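Local coordinates for capsular polysaccharide export system protein KpsC (Thermosulfurimonas dismutans, PDB 6MGB) that probably transfers Kdo from a CMP-activated donor in beta-2,4 linkage, helping to build the glycolipid anchor of Gram-negative bacterial capsules, at residues Lys131-His136 with Gly253-Lys258; Asp124-Ala129 with Leu292-Tyr297. One frame throughout, in Å; residues are numbered along the deposited sequence. Where two conformers were deposited one is given.

Contact 1. Residues Lys131-His136 with Gly253-Lys258; sequences KLIRDH and GLMLGK
The guanidinium of R134 turns its edge to the carbonyl of M255, whose O lies close to the guanidinium plane; both residues sit near helix ends in this protein of the GT-B clan, and the helix carrying M255 ends in a Schellman motif. In the conformer given, one of two deposited for R134, two nitrogens grip the one oxygen side-on: R134 NE is 2.7 Å from M255 O, and R134 NH1, at a doubtfully short distance, approaches it from the opposite face of the carbonyl plane. The bonds are bent, with an N-H...O angle of 135° at NE. In the Schellman turn, G257 takes a positive phi of 79°, K258 N bonds to G253 O and G257 N to L254 O. A positive guanidinium at this C-terminal end would suit the helix dipole. The aliphatic stem of R134 runs past L256 in the opposite direction, CG lying 3.9 Å from L256 CD2. Deeper in, with its side chain about 5 Å from that of CMP-binding E252, M255 bends at chi3 (58°) and brings CE to 3.8 Å from I133 CG2.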
loop_
_atom_site.group_PDB
_atom_site.type_symbol
_atom_site.label_atom_id
_atom_site.label_comp_id
_atom_site.label_asym_id
_atom_site.label_seq_id
_atom_site.Cartn_x
_atom_site.Cartn_y
_atom_site.Cartn_z
ATOM N N LYS A 131 -8.225 -3.213 15.788
ATOM C CA LYS A 131 -9.581 -2.911 16.233
ATOM C C LYS A 131 -9.912 -1.438 16.022
ATOM O O LYS A 131 -11.007 -1.101 15.558
ATOM C CB LYS A 131 -9.754 -3.293 17.704
ATOM C CG LYS A 131 -11.120 -2.931 18.268
ATOM C CD LYS A 131 -11.293 -3.402 19.701
ATOM C CE LYS A 131 -12.553 -2.813 20.319
ATOM N NZ LYS A 131 -13.761 -3.054 19.479
ATOM N N LEU A 132 -8.980 -0.543 16.360
ATOM C CA LEU A 132 -9.225 0.884 16.177
ATOM C C LEU A 132 -9.451 1.220 14.708
ATOM O O LEU A 132 -10.347 2.002 14.371
ATOM C CB LEU A 132 -8.055 1.692 16.741
ATOM C CG LEU A 132 -7.973 1.798 18.268
ATOM C CD1 LEU A 132 -6.610 2.316 18.696
ATOM C CD2 LEU A 132 -9.074 2.701 18.811
ATOM N N ILE A 133 -8.648 0.636 13.816
ATOM C CA ILE A 133 -8.791 0.911 12.389
ATOM C C ILE A 133 -10.139 0.414 11.883
ATOM O O ILE A 133 -10.811 1.090 11.094
ATOM C CB ILE A 133 -7.620 0.286 11.609
ATOM C CG1 ILE A 133 -6.332 1.062 11.899
ATOM C CG2 ILE A 133 -7.906 0.267 10.111
ATOM C CD1 ILE A 133 -5.070 0.378 11.413
ATOM N N ARG A 134 -10.555 -0.775 12.320
ATOM C CA ARG A 134 -11.855 -1.307 11.920
ATOM C C ARG A 134 -12.988 -0.449 12.466
ATOM O O ARG A 134 -13.910 -0.070 11.733
ATOM C CB ARG A 134 -12.002 -2.748 12.410
ATOM C CG ARG A 134 -11.113 -3.759 11.707
ATOM C CD ARG A 134 -11.110 -5.085 12.455
ATOM N NE ARG A 134 -10.498 -6.162 11.683
ATOM C CZ ARG A 134 -10.263 -7.382 12.157
ATOM N NH1 ARG A 134 -9.706 -8.300 11.379
ATOM N NH2 ARG A 134 -10.577 -7.686 13.410
ATOM N N ASP A 135 -12.937 -0.136 13.762
ATOM C CA ASP A 135 -14.032 0.593 14.395
ATOM C C ASP A 135 -14.203 1.986 13.802
ATOM O O ASP A 135 -15.333 2.438 13.580
ATOM C CB ASP A 135 -13.796 0.681 15.903
ATOM C CG ASP A 135 -13.990 -0.652 16.602
ATOM O OD1 ASP A 135 -14.414 -1.619 15.936
ATOM O OD2 ASP A 135 -13.716 -0.732 17.819
ATOM N N HIS A 136 -13.102 2.685 13.539
ATOM C CA HIS A 136 -13.160 4.050 13.036
ATOM C C HIS A 136 -13.091 4.128 11.516
ATOM O O HIS A 136 -12.976 5.230 10.970
ATOM C CB HIS A 136 -12.038 4.884 13.655
ATOM C CG HIS A 136 -12.257 5.196 15.102
ATOM N ND1 HIS A 136 -11.744 4.419 16.119
ATOM C CD2 HIS A 136 -12.955 6.190 15.703
ATOM C CE1 HIS A 136 -12.107 4.927 17.283
ATOM N NE2 HIS A 136 -12.841 6.003 17.058
ATOM N N GLY A 253 -9.549 -5.003 2.625
ATOM C CA GLY A 253 -10.602 -6.004 2.682
ATOM C C GLY A 253 -10.209 -7.209 3.515
ATOM O O GLY A 253 -11.016 -7.732 4.290
ATOM N N LEU A 254 -8.963 -7.667 3.371
ATOM C CA LEU A 254 -8.484 -8.783 4.182
ATOM C C LEU A 254 -8.553 -8.446 5.667
ATOM O O LEU A 254 -8.919 -9.293 6.489
ATOM C CB LEU A 254 -7.052 -9.138 3.776
ATOM C CG LEU A 254 -6.570 -10.572 4.006
ATOM C CD1 LEU A 254 -7.339 -11.558 3.141
ATOM C CD2 LEU A 254 -5.081 -10.668 3.717
ATOM N N MET A 255 -8.208 -7.207 6.028
ATOM C CA MET A 255 -8.268 -6.790 7.424
ATOM C C MET A 255 -9.684 -6.867 7.978
ATOM O O MET A 255 -9.867 -7.011 9.192
ATOM C CB MET A 255 -7.716 -5.371 7.564
ATOM C CG MET A 255 -6.209 -5.281 7.354
ATOM S SD MET A 255 -5.622 -3.600 7.052
ATOM C CE MET A 255 -6.203 -2.762 8.525
ATOM N N LEU A 256 -10.694 -6.774 7.114
ATOM C CA LEU A 256 -12.085 -6.906 7.522
ATOM C C LEU A 256 -12.598 -8.337 7.397
ATOM O O LEU A 256 -13.801 -8.567 7.562
ATOM C CB LEU A 256 -12.968 -5.963 6.699
ATOM C CG LEU A 256 -12.636 -4.470 6.794
ATOM C CD1 LEU A 256 -13.477 -3.675 5.809
ATOM C CD2 LEU A 256 -12.845 -3.950 8.208
ATOM N N GLY A 257 -11.721 -9.296 7.110
ATOM C CA GLY A 257 -12.121 -10.689 7.044
ATOM C C GLY A 257 -12.808 -11.106 5.764
ATOM O O GLY A 257 -13.465 -12.151 5.742
ATOM N N LYS A 258 -12.680 -10.327 4.697
ATOM C CA LYS A 258 -13.309 -10.674 3.433
ATOM C C LYS A 258 -12.478 -11.714 2.685
ATOM O O LYS A 258 -11.286 -11.902 2.942
ATOM C CB LYS A 258 -13.484 -9.428 2.564
ATOM C CG LYS A 258 -14.188 -8.276 3.268
ATOM C CD LYS A 258 -15.570 -8.680 3.758
ATOM C CE LYS A 258 -16.274 -7.535 4.465
ATOM N NZ LYS A 258 -17.615 -7.939 4.971
#

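Contact 2. Residues Asp124-Ala129 with Leu292-Tyr297; sequences DQAERA and LFAAAY
This is a buried, nearly perpendicular helix packing in a protein of the GT-B clan: helix 120-135, on the way from the mixed sheet to the parallel one, is crossed by helix 289-299, which leads back to the mixed sheet. The axes of the two short segments pass 9.3 Å apart at 85°. Where the backbones come nearest, two alanines meet: A126 points at helix 289-299 and its CB lies 3.7 Å from that of A294, which points to the side. Beside them the ring of F293 lies against the next turn of helix 120-135. With CG anti to the backbone N (chi1 171°), the phenyl group extends from its helix toward A126 and A129. The methyl of A129 lies at the ring edge, near its plane, 4.0 Å from F293 CE2. The ring also abuts backbone, for A126 O is 3.4 Å from F293 CE2. The contact is otherwise apolar. F315 and I318 of helix 314-322 pack on A129, while W117 touches A294. Further along helix 289-299, within a wider pi-type turn, Y297 reaches CMP-binding Q248 through a weak hydrogen bond. Back at the crossing, the methyl of A126 completes the packing, CB lying 4.2 Å from F293 CD2.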
loop_
_atom_site.group_PDB
_atom_site.type_symbol
_atom_site.label_atom_id
_atom_site.label_comp_id
_atom_site.label_asym_id
_atom_site.label_seq_id
_atom_site.Cartn_x
_atom_site.Cartn_y
_atom_site.Cartn_z
ATOM N N ASP A 124 -0.169 -7.906 20.953
ATOM C CA ASP A 124 -1.212 -7.167 21.658
ATOM C C ASP A 124 -1.403 -5.784 21.051
ATOM O O ASP A 124 -2.541 -5.348 20.833
ATOM C CB ASP A 124 -0.876 -7.055 23.146
ATOM C CG ASP A 124 -1.025 -8.372 23.880
ATOM O OD1 ASP A 124 -0.233 -8.628 24.812
ATOM O OD2 ASP A 124 -1.924 -9.161 23.519
ATOM N N GLN A 125 -0.305 -5.078 20.770
ATOM C CA GLN A 125 -0.412 -3.799 20.077
ATOM C C GLN A 125 -1.127 -3.959 18.742
ATOM O O GLN A 125 -1.996 -3.151 18.394
ATOM C CB GLN A 125 0.976 -3.193 19.863
ATOM C CG GLN A 125 1.679 -2.763 21.137
ATOM C CD GLN A 125 2.993 -2.057 20.860
ATOM O OE1 GLN A 125 3.408 -1.923 19.709
ATOM N NE2 GLN A 125 3.654 -1.599 21.918
ATOM N N ALA A 126 -0.775 -5.000 17.981
ATOM C CA ALA A 126 -1.397 -5.206 16.676
ATOM C C ALA A 126 -2.903 -5.395 16.806
ATOM O O ALA A 126 -3.676 -4.836 16.019
ATOM C CB ALA A 126 -0.761 -6.407 15.978
ATOM N N GLU A 127 -3.340 -6.181 17.793
ATOM C CA GLU A 127 -4.772 -6.348 18.029
ATOM C C GLU A 127 -5.437 -5.006 18.309
ATOM O O GLU A 127 -6.510 -4.706 17.774
ATOM C CB GLU A 127 -5.005 -7.310 19.195
ATOM C CG GLU A 127 -4.691 -8.761 18.884
ATOM C CD GLU A 127 -5.024 -9.686 20.039
ATOM O OE1 GLU A 127 -5.596 -9.205 21.040
ATOM O OE2 GLU A 127 -4.714 -10.894 19.946
ATOM N N ARG A 128 -4.808 -4.185 19.151
ATOM C CA ARG A 128 -5.381 -2.888 19.497
ATOM C C ARG A 128 -5.490 -1.992 18.270
ATOM O O ARG A 128 -6.538 -1.384 18.017
ATOM C CB ARG A 128 -4.533 -2.217 20.579
ATOM C CG ARG A 128 -4.903 -2.613 22.000
ATOM C CD ARG A 128 -3.665 -2.778 22.870
ATOM N NE ARG A 128 -2.778 -1.619 22.804
ATOM C CZ ARG A 128 -1.520 -1.613 23.237
ATOM N NH1 ARG A 128 -0.988 -2.706 23.766
ATOM N NH2 ARG A 128 -0.789 -0.512 23.134
ATOM N N ALA A 129 -4.409 -1.893 17.494
ATOM C CA ALA A 129 -4.420 -1.025 16.322
ATOM C C ALA A 129 -5.430 -1.510 15.290
ATOM O O ALA A 129 -6.141 -0.704 14.678
ATOM C CB ALA A 129 -3.021 -0.953 15.713
ATOM N N LEU A 292 0.438 -10.738 9.620
ATOM C CA LEU A 292 0.679 -9.934 8.428
ATOM C C LEU A 292 0.451 -8.456 8.717
ATOM O O LEU A 292 1.258 -7.602 8.335
ATOM C CB LEU A 292 -0.230 -10.416 7.298
ATOM C CG LEU A 292 -0.184 -9.662 5.969
ATOM C CD1 LEU A 292 1.238 -9.509 5.465
ATOM C CD2 LEU A 292 -1.034 -10.396 4.948
ATOM N N PHE A 293 -0.647 -8.140 9.404
ATOM C CA PHE A 293 -0.938 -6.754 9.755
ATOM C C PHE A 293 0.138 -6.172 10.664
ATOM O O PHE A 293 0.559 -5.024 10.484
ATOM C CB PHE A 293 -2.311 -6.675 10.421
ATOM C CG PHE A 293 -2.622 -5.335 11.020
ATOM C CD1 PHE A 293 -3.113 -4.307 10.236
ATOM C CD2 PHE A 293 -2.428 -5.107 12.374
ATOM C CE1 PHE A 293 -3.400 -3.076 10.788
ATOM C CE2 PHE A 293 -2.716 -3.877 12.931
ATOM C CZ PHE A 293 -3.200 -2.860 12.139
ATOM N N ALA A 294 0.596 -6.947 11.652
ATOM C CA ALA A 294 1.601 -6.446 12.584
ATOM C C ALA A 294 2.872 -6.029 11.853
ATOM O O ALA A 294 3.401 -4.934 12.074
ATOM C CB ALA A 294 1.912 -7.510 13.636
ATOM N N ALA A 295 3.381 -6.892 10.974
ATOM C CA ALA A 295 4.592 -6.557 10.232
ATOM C C ALA A 295 4.344 -5.410 9.257
ATOM O O ALA A 295 5.139 -4.467 9.176
ATOM C CB ALA A 295 5.105 -7.789 9.487
ATOM N N ALA A 296 3.238 -5.471 8.514
ATOM C CA ALA A 296 3.034 -4.534 7.414
ATOM C C ALA A 296 2.687 -3.136 7.915
ATOM O O ALA A 296 3.152 -2.138 7.350
ATOM C CB ALA A 296 1.939 -5.050 6.482
ATOM N N TYR A 297 1.867 -3.035 8.961
ATOM C CA TYR A 297 1.370 -1.738 9.411
ATOM C C TYR A 297 2.070 -1.208 10.657
ATOM O O TYR A 297 2.190 0.011 10.807
ATOM C CB TYR A 297 -0.142 -1.811 9.669
ATOM C CG TYR A 297 -1.003 -1.527 8.444
ATOM C CD1 TYR A 297 -0.776 -2.185 7.239
ATOM C CD2 TYR A 297 -2.052 -0.613 8.500
ATOM C CE1 TYR A 297 -1.559 -1.933 6.126
ATOM C CE2 TYR A 297 -2.841 -0.357 7.390
ATOM C CZ TYR A 297 -2.589 -1.019 6.207
ATOM O OH TYR A 297 -3.364 -0.773 5.095
#

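From the N terminus the chain builds most of the mixed sheet, then enters helix 120-135, which supplies the first segment of both contacts: 124-129 for contact 2, then 131-136 for contact 1. After four of the six strands of the parallel sheet, 253-258 meets the end of helix 120-135 and closes contact 1; the last two strands follow before helix 289-299 closes contact 2, so the smaller loop nests within the larger. The two contacts adjoin through F293: its CE1 lies 3.6 Å from M255 CE and its CZ 3.8 Å from I133 CD1. Together they tie the CMP-binding helix 248-255 to the two helices along which the chain passes between the sheets.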